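Local structure of B-cell lymphoma 3 protein (Homo sapiens, 1K1A) at residues Glu130-Leu135 with Leu163-Leu168; Leu64-Gly69 with Arg96-Ser101; Met221-Arg224 with Val228-Ile231. The protein regulates transcription of NF-kappa-B target genes, holding the p50 subunit in the cytoplasm and acting as a coactivator in the nucleus; this chain is its ankyrin repeat domain. One frame throughout, in Å; residues are numbered along the deposited sequence.

Contact 1 of 3, residues Glu130-Leu135 with Leu163-Leu168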
ATOM      1  N   GLU A 130       0.925  10.863  -2.520  1.00 19.85           N
ATOM      2  CA  GLU A 130      -0.511  11.047  -2.735  1.00 19.43           C
ATOM      3  C   GLU A 130      -1.347   9.819  -2.345  1.00 18.37           C
ATOM      4  O   GLU A 130      -2.404   9.949  -1.725  1.00 18.25           O
ATOM      5  CB  GLU A 130      -0.785  11.445  -4.187  1.00 19.66           C
ATOM      6  CG  GLU A 130      -0.259  12.822  -4.576  1.00 21.61           C
ATOM      7  CD  GLU A 130       1.261  12.894  -4.638  1.00 25.14           C
ATOM      8  OE1 GLU A 130       1.901  11.927  -5.102  1.00 27.11           O
ATOM      9  OE2 GLU A 130       1.821  13.925  -4.219  1.00 27.97           O
ATOM     10  N   THR A 131      -0.871   8.635  -2.711  1.00 17.09           N
ATOM     11  CA  THR A 131      -1.578   7.401  -2.367  1.00 15.84           C
ATOM     12  C   THR A 131      -1.442   7.091  -0.878  1.00 15.15           C
ATOM     13  O   THR A 131      -2.401   6.663  -0.241  1.00 14.13           O
ATOM     14  CB  THR A 131      -1.090   6.218  -3.224  1.00 15.92           C
ATOM     15  OG1 THR A 131       0.330   6.093  -3.101  1.00 16.03           O
ATOM     16  CG2 THR A 131      -1.298   6.510  -4.703  1.00 16.45           C
ATOM     17  N   VAL A 132      -0.257   7.327  -0.311  1.00 14.23           N
ATOM     18  CA  VAL A 132      -0.074   7.107   1.113  1.00 13.94           C
ATOM     19  C   VAL A 132      -1.052   7.974   1.897  1.00 14.28           C
ATOM     20  O   VAL A 132      -1.784   7.481   2.751  1.00 13.56           O
ATOM     21  CB  VAL A 132       1.398   7.375   1.569  1.00 13.63           C
ATOM     22  CG1 VAL A 132       1.518   7.332   3.079  1.00 13.79           C
ATOM     23  CG2 VAL A 132       2.333   6.351   0.931  1.00 13.01           C
ATOM     24  N   GLN A 133      -1.089   9.264   1.576  1.00 14.75           N
ATOM     25  CA  GLN A 133      -1.970  10.184   2.276  1.00 15.55           C
ATOM     26  C   GLN A 133      -3.426   9.752   2.215  1.00 14.90           C
ATOM     27  O   GLN A 133      -4.107   9.714   3.230  1.00 15.26           O
ATOM     28  CB  GLN A 133      -1.839  11.615   1.735  1.00 15.93           C
ATOM     29  CG  GLN A 133      -2.577  12.635   2.601  0.60 17.71           C
ATOM     30  CD  GLN A 133      -2.359  14.068   2.161  0.60 18.85           C
ATOM     31  OE1 GLN A 133      -1.218  14.521   2.042  0.60 20.54           O
ATOM     32  NE2 GLN A 133      -3.449  14.791   1.935  0.60 19.18           N
ATOM     33  N   LEU A 134      -3.900   9.420   1.026  1.00 14.41           N
ATOM     34  CA  LEU A 134      -5.301   9.053   0.869  1.00 14.00           C
ATOM     35  C   LEU A 134      -5.637   7.775   1.647  1.00 13.68           C
ATOM     36  O   LEU A 134      -6.650   7.719   2.329  1.00 14.19           O
ATOM     37  CB  LEU A 134      -5.646   8.891  -0.607  1.00 14.10           C
ATOM     38  CG  LEU A 134      -7.078   8.496  -0.947  1.00 14.81           C
ATOM     39  CD1 LEU A 134      -8.056   9.525  -0.369  1.00 13.39           C
ATOM     40  CD2 LEU A 134      -7.220   8.361  -2.466  1.00 15.88           C
ATOM     41  N   LEU A 135      -4.784   6.753   1.550  1.00 12.84           N
ATOM     42  CA  LEU A 135      -5.003   5.527   2.315  1.00 12.56           C
ATOM     43  C   LEU A 135      -5.161   5.844   3.813  1.00 12.86           C
ATOM     44  O   LEU A 135      -6.069   5.351   4.470  1.00 12.30           O
ATOM     45  CB  LEU A 135      -3.839   4.552   2.114  1.00 12.42           C
ATOM     46  CG  LEU A 135      -3.756   3.881   0.736  1.00 12.15           C
ATOM     47  CD1 LEU A 135      -2.440   3.154   0.597  1.00 12.40           C
ATOM     48  CD2 LEU A 135      -4.935   2.926   0.507  1.00 13.20           C
ATOM     49  N   LEU A 163      13.372  10.034   3.400  1.00 17.13           N
ATOM     50  CA  LEU A 163      13.045  11.035   4.403  1.00 16.84           C
ATOM     51  C   LEU A 163      11.615  11.571   4.229  1.00 16.39           C
ATOM     52  O   LEU A 163      10.944  11.879   5.203  1.00 15.81           O
ATOM     53  CB  LEU A 163      14.049  12.185   4.352  1.00 16.44           C
ATOM     54  CG  LEU A 163      13.855  13.282   5.396  1.00 16.67           C
ATOM     55  CD1 LEU A 163      13.900  12.706   6.813  1.00 15.92           C
ATOM     56  CD2 LEU A 163      14.906  14.369   5.220  1.00 18.01           C
ATOM     57  N   SER A 164      11.165  11.699   2.988  1.00 16.11           N
ATOM     58  CA  SER A 164       9.797  12.148   2.743  1.00 16.65           C
ATOM     59  C   SER A 164       8.775  11.200   3.391  1.00 15.96           C
ATOM     60  O   SER A 164       7.888  11.643   4.127  1.00 16.26           O
ATOM     61  CB  SER A 164       9.532  12.287   1.237  1.00 16.60           C
ATOM     62  OG  SER A 164      10.307  13.349   0.694  1.00 19.43           O
ATOM     63  N   MET A 165       8.897   9.902   3.122  1.00 15.91           N
ATOM     64  CA  MET A 165       7.946   8.927   3.683  1.00 15.41           C
ATOM     65  C   MET A 165       8.026   8.863   5.208  1.00 14.99           C
ATOM     66  O   MET A 165       7.008   8.721   5.886  1.00 14.52           O
ATOM     67  CB  MET A 165       8.163   7.529   3.092  1.00 15.64           C
ATOM     68  CG  MET A 165       7.688   7.357   1.664  1.00 16.62           C
ATOM     69  SD  MET A 165       5.906   7.705   1.440  1.00 16.78           S
ATOM     70  CE  MET A 165       5.973   9.287   0.738  1.00 18.75           C
ATOM     71  N   VAL A 166       9.241   8.952   5.737  1.00 14.18           N
ATOM     72  CA  VAL A 166       9.442   8.957   7.174  1.00 13.86           C
ATOM     73  C   VAL A 166       8.735  10.153   7.786  1.00 13.49           C
ATOM     74  O   VAL A 166       7.995  10.012   8.748  1.00 12.96           O
ATOM     75  CB  VAL A 166      10.950   8.952   7.551  1.00 14.28           C
ATOM     76  CG1 VAL A 166      11.137   9.286   9.024  1.00 13.62           C
ATOM     77  CG2 VAL A 166      11.580   7.571   7.221  1.00 14.36           C
ATOM     78  N   GLN A 167       8.924  11.328   7.195  1.00 13.36           N
ATOM     79  CA  GLN A 167       8.256  12.525   7.692  1.00 12.91           C
ATOM     80  C   GLN A 167       6.727  12.432   7.570  1.00 12.79           C
ATOM     81  O   GLN A 167       5.999  12.799   8.489  1.00 11.79           O
ATOM     82  CB  GLN A 167       8.804  13.780   6.996  1.00 13.75           C
ATOM     83  CG  GLN A 167      10.237  14.135   7.448  1.00 14.84           C
ATOM     84  CD  GLN A 167      10.804  15.390   6.784  1.00 18.07           C
ATOM     85  OE1 GLN A 167      10.277  15.868   5.777  1.00 17.11           O
ATOM     86  NE2 GLN A 167      11.902  15.911   7.342  1.00 18.58           N
ATOM     87  N   LEU A 168       6.254  11.903   6.449  1.00 12.48           N
ATOM     88  CA  LEU A 168       4.819  11.776   6.200  1.00 12.12           C
ATOM     89  C   LEU A 168       4.152  10.824   7.193  1.00 11.89           C
ATOM     90  O   LEU A 168       3.089  11.125   7.730  1.00 11.40           O
ATOM     91  CB  LEU A 168       4.564  11.328   4.752  1.00 11.71           C
ATOM     92  CG  LEU A 168       3.103  11.292   4.289  1.00 12.85           C
ATOM     93  CD1 LEU A 168       2.402  12.632   4.575  1.00 13.66           C
ATOM     94  CD2 LEU A 168       3.007  10.934   2.807  1.00 14.94           C
TER

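Contact 2 of 3, residues Leu64-Gly69 with Arg96-Ser101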
ATOM      1  N   LEU A  64     -17.812   3.021 -12.685  1.00 12.74           N
ATOM      2  CA  LEU A  64     -18.933   2.319 -13.313  1.00 12.90           C
ATOM      3  C   LEU A  64     -18.995   0.871 -12.838  1.00 12.33           C
ATOM      4  O   LEU A  64     -20.050   0.388 -12.425  1.00 12.11           O
ATOM      5  CB  LEU A  64     -18.811   2.356 -14.843  0.50 12.91           C
ATOM      6  CG  LEU A  64     -19.890   1.639 -15.670  0.50 13.45           C
ATOM      7  CD1 LEU A  64     -19.743   1.976 -17.148  0.50 13.18           C
ATOM      8  CD2 LEU A  64     -19.850   0.129 -15.464  0.50 14.52           C
ATOM      9  N   LEU A  65     -17.857   0.191 -12.897  1.00 11.62           N
ATOM     10  CA  LEU A  65     -17.790  -1.218 -12.535  1.00 11.97           C
ATOM     11  C   LEU A  65     -18.107  -1.459 -11.065  1.00 12.24           C
ATOM     12  O   LEU A  65     -18.867  -2.362 -10.732  1.00 12.13           O
ATOM     13  CB  LEU A  65     -16.416  -1.815 -12.887  1.00 11.60           C
ATOM     14  CG  LEU A  65     -16.110  -2.005 -14.382  1.00 12.03           C
ATOM     15  CD1 LEU A  65     -14.688  -2.514 -14.561  1.00 12.00           C
ATOM     16  CD2 LEU A  65     -17.098  -2.962 -15.029  1.00 12.89           C
ATOM     17  N   VAL A  66     -17.523  -0.650 -10.189  1.00 12.38           N
ATOM     18  CA  VAL A  66     -17.764  -0.818  -8.754  1.00 13.36           C
ATOM     19  C   VAL A  66     -19.227  -0.538  -8.400  1.00 14.17           C
ATOM     20  O   VAL A  66     -19.863  -1.319  -7.689  1.00 14.76           O
ATOM     21  CB  VAL A  66     -16.819   0.045  -7.925  1.00 13.23           C
ATOM     22  CG1 VAL A  66     -17.161  -0.075  -6.425  1.00 12.92           C
ATOM     23  CG2 VAL A  66     -15.370  -0.409  -8.182  1.00 12.94           C
ATOM     24  N   THR A  67     -19.779   0.543  -8.946  1.00 15.02           N
ATOM     25  CA  THR A  67     -21.167   0.879  -8.675  1.00 15.94           C
ATOM     26  C   THR A  67     -22.115  -0.211  -9.216  1.00 16.38           C
ATOM     27  O   THR A  67     -23.194  -0.446  -8.658  1.00 16.54           O
ATOM     28  CB  THR A  67     -21.521   2.288  -9.227  1.00 15.80           C
ATOM     29  OG1 THR A  67     -21.213   2.354 -10.621  1.00 19.72           O
ATOM     30  CG2 THR A  67     -20.602   3.345  -8.633  1.00 15.11           C
ATOM     31  N   ALA A  68     -21.696  -0.899 -10.274  1.00 16.72           N
ATOM     32  CA  ALA A  68     -22.507  -1.977 -10.852  1.00 17.53           C
ATOM     33  C   ALA A  68     -22.415  -3.316 -10.098  1.00 17.70           C
ATOM     34  O   ALA A  68     -23.131  -4.264 -10.425  1.00 18.25           O
ATOM     35  CB  ALA A  68     -22.175  -2.173 -12.337  1.00 17.20           C
ATOM     36  N   GLY A  69     -21.518  -3.407  -9.117  1.00 17.86           N
ATOM     37  CA  GLY A  69     -21.422  -4.615  -8.307  1.00 17.35           C
ATOM     38  C   GLY A  69     -20.122  -5.404  -8.386  1.00 17.46           C
ATOM     39  O   GLY A  69     -20.004  -6.481  -7.775  1.00 16.68           O
ATOM     40  N   ARG A  96      -8.931   6.829  -5.428  1.00 12.85           N
ATOM     41  CA  ARG A  96     -10.047   7.657  -5.016  1.00 13.96           C
ATOM     42  C   ARG A  96     -11.354   7.129  -5.610  1.00 14.00           C
ATOM     43  O   ARG A  96     -12.365   7.054  -4.928  1.00 14.16           O
ATOM     44  CB  ARG A  96      -9.821   9.107  -5.450  1.00 14.76           C
ATOM     45  CG  ARG A  96     -10.809  10.091  -4.847  1.00 17.56           C
ATOM     46  CD  ARG A  96     -10.475  11.540  -5.122  1.00 22.82           C
ATOM     47  NE  ARG A  96      -9.295  11.987  -4.384  1.00 25.89           N
ATOM     48  CZ  ARG A  96      -9.319  12.381  -3.118  1.00 28.40           C
ATOM     49  NH1 ARG A  96     -10.461  12.382  -2.444  1.00 30.61           N
ATOM     50  NH2 ARG A  96      -8.205  12.780  -2.523  1.00 29.04           N
ATOM     51  N   ALA A  97     -11.332   6.760  -6.886  1.00 13.47           N
ATOM     52  CA  ALA A  97     -12.545   6.242  -7.514  1.00 13.94           C
ATOM     53  C   ALA A  97     -13.044   4.977  -6.795  1.00 13.85           C
ATOM     54  O   ALA A  97     -14.243   4.808  -6.581  1.00 14.17           O
ATOM     55  CB  ALA A  97     -12.312   5.975  -8.991  1.00 13.82           C
ATOM     56  N   LEU A  98     -12.114   4.115  -6.397  1.00 13.52           N
ATOM     57  CA  LEU A  98     -12.455   2.875  -5.712  1.00 14.37           C
ATOM     58  C   LEU A  98     -13.055   3.143  -4.335  1.00 14.15           C
ATOM     59  O   LEU A  98     -14.116   2.638  -4.003  1.00 14.52           O
ATOM     60  CB  LEU A  98     -11.205   2.001  -5.550  1.00 14.05           C
ATOM     61  CG  LEU A  98     -10.789   1.094  -6.698  1.00 16.56           C
ATOM     62  CD1 LEU A  98      -9.359   0.598  -6.460  1.00 17.00           C
ATOM     63  CD2 LEU A  98     -11.755  -0.075  -6.811  1.00 15.59           C
ATOM     64  N   LEU A  99     -12.361   3.948  -3.540  1.00 14.99           N
ATOM     65  CA  LEU A  99     -12.787   4.230  -2.175  1.00 16.10           C
ATOM     66  C   LEU A  99     -14.100   5.006  -2.114  1.00 16.70           C
ATOM     67  O   LEU A  99     -14.871   4.831  -1.176  1.00 17.44           O
ATOM     68  CB  LEU A  99     -11.688   4.965  -1.396  1.00 16.09           C
ATOM     69  CG  LEU A  99     -10.320   4.269  -1.287  1.00 16.33           C
ATOM     70  CD1 LEU A  99      -9.372   5.132  -0.497  1.00 16.80           C
ATOM     71  CD2 LEU A  99     -10.428   2.885  -0.658  1.00 19.63           C
ATOM     72  N   ASP A 100     -14.359   5.840  -3.120  1.00 17.04           N
ATOM     73  CA  ASP A 100     -15.598   6.612  -3.171  1.00 17.60           C
ATOM     74  C   ASP A 100     -16.781   5.773  -3.686  1.00 17.42           C
ATOM     75  O   ASP A 100     -17.929   6.017  -3.306  1.00 17.08           O
ATOM     76  CB  ASP A 100     -15.443   7.874  -4.055  1.00 18.14           C
ATOM     77  CG  ASP A 100     -14.650   9.005  -3.368  1.00 21.10           C
ATOM     78  OD1 ASP A 100     -14.111   8.805  -2.248  1.00 22.13           O
ATOM     79  OD2 ASP A 100     -14.520  10.138  -3.891  1.00 23.67           O
ATOM     80  N   SER A 101     -16.507   4.790  -4.543  1.00 17.12           N
ATOM     81  CA  SER A 101     -17.584   4.015  -5.163  1.00 17.55           C
ATOM     82  C   SER A 101     -18.001   2.765  -4.404  1.00 17.54           C
ATOM     83  O   SER A 101     -19.132   2.302  -4.546  1.00 17.12           O
ATOM     84  CB  SER A 101     -17.232   3.647  -6.612  1.00 17.92           C
ATOM     85  OG  SER A 101     -16.792   4.781  -7.331  1.00 18.68           O
TER

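Contact 3 of 3, residues Met221-Arg224 with Val228-Ile231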
ATOM      1  N   MET A 221      24.578   1.705  20.526  1.00 23.91           N
ATOM      2  CA  MET A 221      25.664   0.737  20.359  1.00 24.42           C
ATOM      3  C   MET A 221      26.001   0.391  18.911  1.00 24.83           C
ATOM      4  O   MET A 221      27.094  -0.092  18.635  1.00 24.83           O
ATOM      5  CB  MET A 221      25.373  -0.535  21.147  1.00 24.29           C
ATOM      6  CG  MET A 221      25.284  -0.307  22.636  1.00 24.23           C
ATOM      7  SD  MET A 221      24.499  -1.671  23.455  1.00 23.89           S
ATOM      8  CE  MET A 221      25.582  -3.005  22.966  1.00 25.43           C
ATOM      9  N   VAL A 222      25.067   0.620  17.991  1.00 25.10           N
ATOM     10  CA  VAL A 222      25.325   0.326  16.585  1.00 25.70           C
ATOM     11  C   VAL A 222      25.643   1.589  15.782  1.00 25.98           C
ATOM     12  O   VAL A 222      25.801   1.525  14.572  1.00 26.14           O
ATOM     13  CB  VAL A 222      24.152  -0.426  15.915  1.00 25.60           C
ATOM     14  CG1 VAL A 222      23.839  -1.719  16.660  1.00 25.69           C
ATOM     15  CG2 VAL A 222      22.913   0.471  15.813  1.00 26.16           C
ATOM     16  N   ALA A 223      25.740   2.725  16.462  1.00 26.61           N
ATOM     17  CA  ALA A 223      26.013   3.992  15.793  1.00 27.38           C
ATOM     18  C   ALA A 223      27.194   3.844  14.848  1.00 28.33           C
ATOM     19  O   ALA A 223      28.265   3.382  15.245  1.00 28.36           O
ATOM     20  CB  ALA A 223      26.274   5.077  16.806  1.00 27.32           C
ATOM     21  N   ARG A 224      27.004   4.242  13.599  1.00 28.98           N
ATOM     22  CA  ARG A 224      28.046   4.066  12.598  1.00 29.92           C
ATOM     23  C   ARG A 224      29.237   5.016  12.759  1.00 29.81           C
ATOM     24  O   ARG A 224      30.352   4.689  12.354  1.00 30.28           O
ATOM     25  CB  ARG A 224      27.465   4.183  11.194  1.00 30.25           C
ATOM     26  CG  ARG A 224      28.323   3.529  10.140  1.00 32.21           C
ATOM     27  CD  ARG A 224      27.616   3.297   8.826  1.00 35.87           C
ATOM     28  NE  ARG A 224      28.376   2.409   7.953  1.00 38.20           N
ATOM     29  CZ  ARG A 224      28.310   2.441   6.631  1.00 39.58           C
ATOM     30  NH1 ARG A 224      27.516   3.316   6.031  1.00 40.57           N
ATOM     31  NH2 ARG A 224      29.035   1.597   5.906  1.00 40.40           N
ATOM     32  N   VAL A 228      26.674  10.374  14.503  1.00 24.57           N
ATOM     33  CA  VAL A 228      25.425   9.729  14.904  1.00 24.17           C
ATOM     34  C   VAL A 228      25.281   9.752  16.417  1.00 24.21           C
ATOM     35  O   VAL A 228      24.224  10.105  16.948  1.00 23.46           O
ATOM     36  CB  VAL A 228      25.349   8.277  14.399  1.00 24.24           C
ATOM     37  CG1 VAL A 228      24.162   7.544  15.036  1.00 24.34           C
ATOM     38  CG2 VAL A 228      25.240   8.250  12.893  1.00 23.95           C
ATOM     39  N   ILE A 229      26.352   9.387  17.115  1.00 24.42           N
ATOM     40  CA  ILE A 229      26.338   9.387  18.571  1.00 25.26           C
ATOM     41  C   ILE A 229      25.940  10.765  19.085  1.00 25.17           C
ATOM     42  O   ILE A 229      25.124  10.894  20.001  1.00 24.70           O
ATOM     43  CB  ILE A 229      27.724   9.021  19.116  1.00 25.48           C
ATOM     44  CG1 ILE A 229      28.318   7.847  18.332  1.00 26.70           C
ATOM     45  CG2 ILE A 229      27.650   8.742  20.613  1.00 26.42           C
ATOM     46  CD1 ILE A 229      28.321   6.544  19.078  1.00 29.22           C
ATOM     47  N   ASP A 230      26.519  11.793  18.471  1.00 22.35           N
ATOM     48  CA  ASP A 230      26.255  13.178  18.852  1.00 20.67           C
ATOM     49  C   ASP A 230      24.773  13.507  18.765  1.00 21.12           C
ATOM     50  O   ASP A 230      24.225  14.175  19.639  1.00 20.80           O
ATOM     51  CB  ASP A 230      27.031  14.129  17.927  1.00 19.06           C
ATOM     52  CG  ASP A 230      28.474  14.365  18.375  1.00 20.96           C
ATOM     53  OD1 ASP A 230      28.893  13.859  19.480  1.00 23.83           O
ATOM     54  OD2 ASP A 230      29.266  15.072  17.649  1.00 25.00           O
ATOM     55  N   ILE A 231      24.134  13.045  17.697  1.00 26.57           N
ATOM     56  CA  ILE A 231      22.707  13.276  17.501  1.00 27.23           C
ATOM     57  C   ILE A 231      21.881  12.510  18.542  1.00 27.94           C
ATOM     58  O   ILE A 231      20.979  13.072  19.163  1.00 28.13           O
ATOM     59  CB  ILE A 231      22.293  12.891  16.064  1.00 27.08           C
ATOM     60  CG1 ILE A 231      22.972  13.828  15.062  1.00 26.88           C
ATOM     61  CG2 ILE A 231      20.781  12.946  15.910  1.00 26.58           C
ATOM     62  CD1 ILE A 231      23.135  13.251  13.668  1.00 28.39           C
TER

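Contact 1 of 3, residues Glu130-Leu135 with Leu163-Leu168
Val132 meets Met165 and Leu168 through carbon and sulfur atoms alone. No hydrogen bond spans the two segments.

The first apolar pair is Val132 with Met165. Atom CG2 of Val132 lies 3.9 Å from SD of Met165, and the two side chains meet at a slant. The methionine does not start out aimed at the neighbouring helix. Its CG stands opposite the carbonyl carbon (chi1 -74°), and a further bend at chi2 (-59°) swings the sulfur back across the gap. The thioether, rather than the CE methyl, therefore makes the near approach to Val132.

The second apolar pair is Val132 with Leu168. Both CB atoms point toward the opposite segment. The side chains run past each other in opposing directions, flank to flank. Atom CG1 of Val132 is 3.9 Å from CD2 of Leu168, and Val132 CB is 4.1 Å from the same methyl. Leu168 reaches this far because CG extends directly away from its own backbone nitrogen (chi1 -174°). The two valine methyls thus divide the work, one taking the sulfur and the other the leucine. Within their own helix Met165 and Leu168 also touch, Met165 CE 4.0 Å from Leu168 CD2, so the three side chains are mutually in contact.

Polar bonds stay inside each helix. Leu135 N bonds to Thr131 O at 3.0 Å, and Leu168 N bonds to Ser164 O at 2.9 Å. Thr131 OG1 bonds to Cys128 O.

The contact joins ankyrin repeats 4 and 5, setting helix 163-171 against helix 129-137 in the repeat stack. Gln129 packs on Met165 and Leu168, while Val132 also rests on Leu120 and Ala123 of helix 119-126. Leu163 and Val166 touch the next helix, 196-204.

Contact 2 of 3, residues Leu64-Gly69 with Arg96-Ser101
Val66 lays its CG1 methyl against the backbone of Ser101, with CG1 3.6 Å from Ser101 C. The same methyl is 3.7 Å from Ser101 CB, so the valine covers the carbonyl end and the side-chain root of the serine together. The other methyl, CG2, meets Leu98 CD2 at 3.9 Å. These two side chains cross at about a right angle. Leu98 starts out directed away from the neighbouring helix, and its CD2 branch makes the contact.

Thr67 adds an outer touch: its CG2 lies 3.9 Å from Ser101 CB. With chi1 at 55°, OG1 is wedged between the backbone nitrogen and carbonyl carbon, which turns the methyl toward the serine. The hydroxyl serves its own helix, bonding to Arg63 O.

Ser101 likewise spends its hydroxyl at home. OG donates to Ala97 O at 2.7 Å, with a C=O...OG angle of 153° and the donor tilted 20° from the carbonyl plane. Ala97 O also accepts from Ser101 N at 3.0 Å, so two bonds from one residue grip this oxygen. The bond fixes the hydroxyl and presents the carbon side of Ser101 to Val66 and Thr67.

Just past these residues, Gly69 takes positive phi in a Schellman motif. Its N bonds back to Val66 O at 3.0 Å, turning the chain out of the helix.

The contact joins helix 59-67 of ankyrin repeat 2 to helix 92-101 of repeat 3. Arg63 and Val62 extend it along helix 59-67, touching Ser101 and Leu98 respectively. Val66 also packs on Leu50 of helix 49-55, and Leu64 meets helix 22-34 of the preceding repeat.

Contact 3 of 3, residues Met221-Arg224 with Val228-Ile231
Ala223 packs its single methyl against Val228 and Ile229, and every close side-chain contact between the segments is apolar. The CB atom points at helix 226-232 and meets two neighbouring side chains there.

The first is Val228. Its CG1 lies 3.7 Å from Ala223 CB and 4.1 Å from Ala223 CA. CG1 projects straight away from the valine's own backbone nitrogen (chi1 170°), which carries it out to the alanine.

The second is Ile229. Its CD1 comes within 3.4 Å of Ala223 CB, tighter than usual for two carbons, and its CG1 follows at 3.8 Å. The isoleucine backbone places CB off to the side, and the CG1-CD1 arm bends back over the alanine methyl. That arm is held at chi2 -106°, well away from a staggered value, so the packing here looks somewhat strained.

Both segments belong to ankyrin repeat 7. The residues running from Thr218 to Arg224 resemble the TPLHxAA signature that opens the first helix of a canonical repeat. Here Met221-Arg224 lies in the loop leading to helix 226-232. Ala223 has polyproline-II-like backbone angles, and the chain then enters that helix. The contact is thus local, packing the loop on the first turns of the helix.

Arg224 adds a looser touch: its N is 4.4 Å from Val228 CB. The arginine side chain runs almost fully extended, out past the contact.

Polar bonds lie outside the contact. Backbone hydrogen bonding ties Arg224 to Ser191 of helix 186-193, which also touches Ala223 and Val228 by packing. Val228 reaches Leu196 in helix 196-204, where Ile231 meets Val199 and Arg200.

How the contacts relate
Contacts 1 and 2 are the same kind of joint, each setting one helix against its counterpart in the next ankyrin repeat. Contact 1 is buried and purely apolar, its centre about 11 Å from that of the chain. Contact 2 is partly buried and packs methyls on a serine, with a threonine at the margin. They adjoin where Leu134 CD2 packs 3.7 Å from Arg96 N, helix 129-137 against helix 92-101. Contact 3 differs: it folds a loop onto a helix within one repeat at the C-terminal end. It is also partly buried, and it too is apolar, resting on one alanine methyl. Its centre is about 49 Å from that of contact 2.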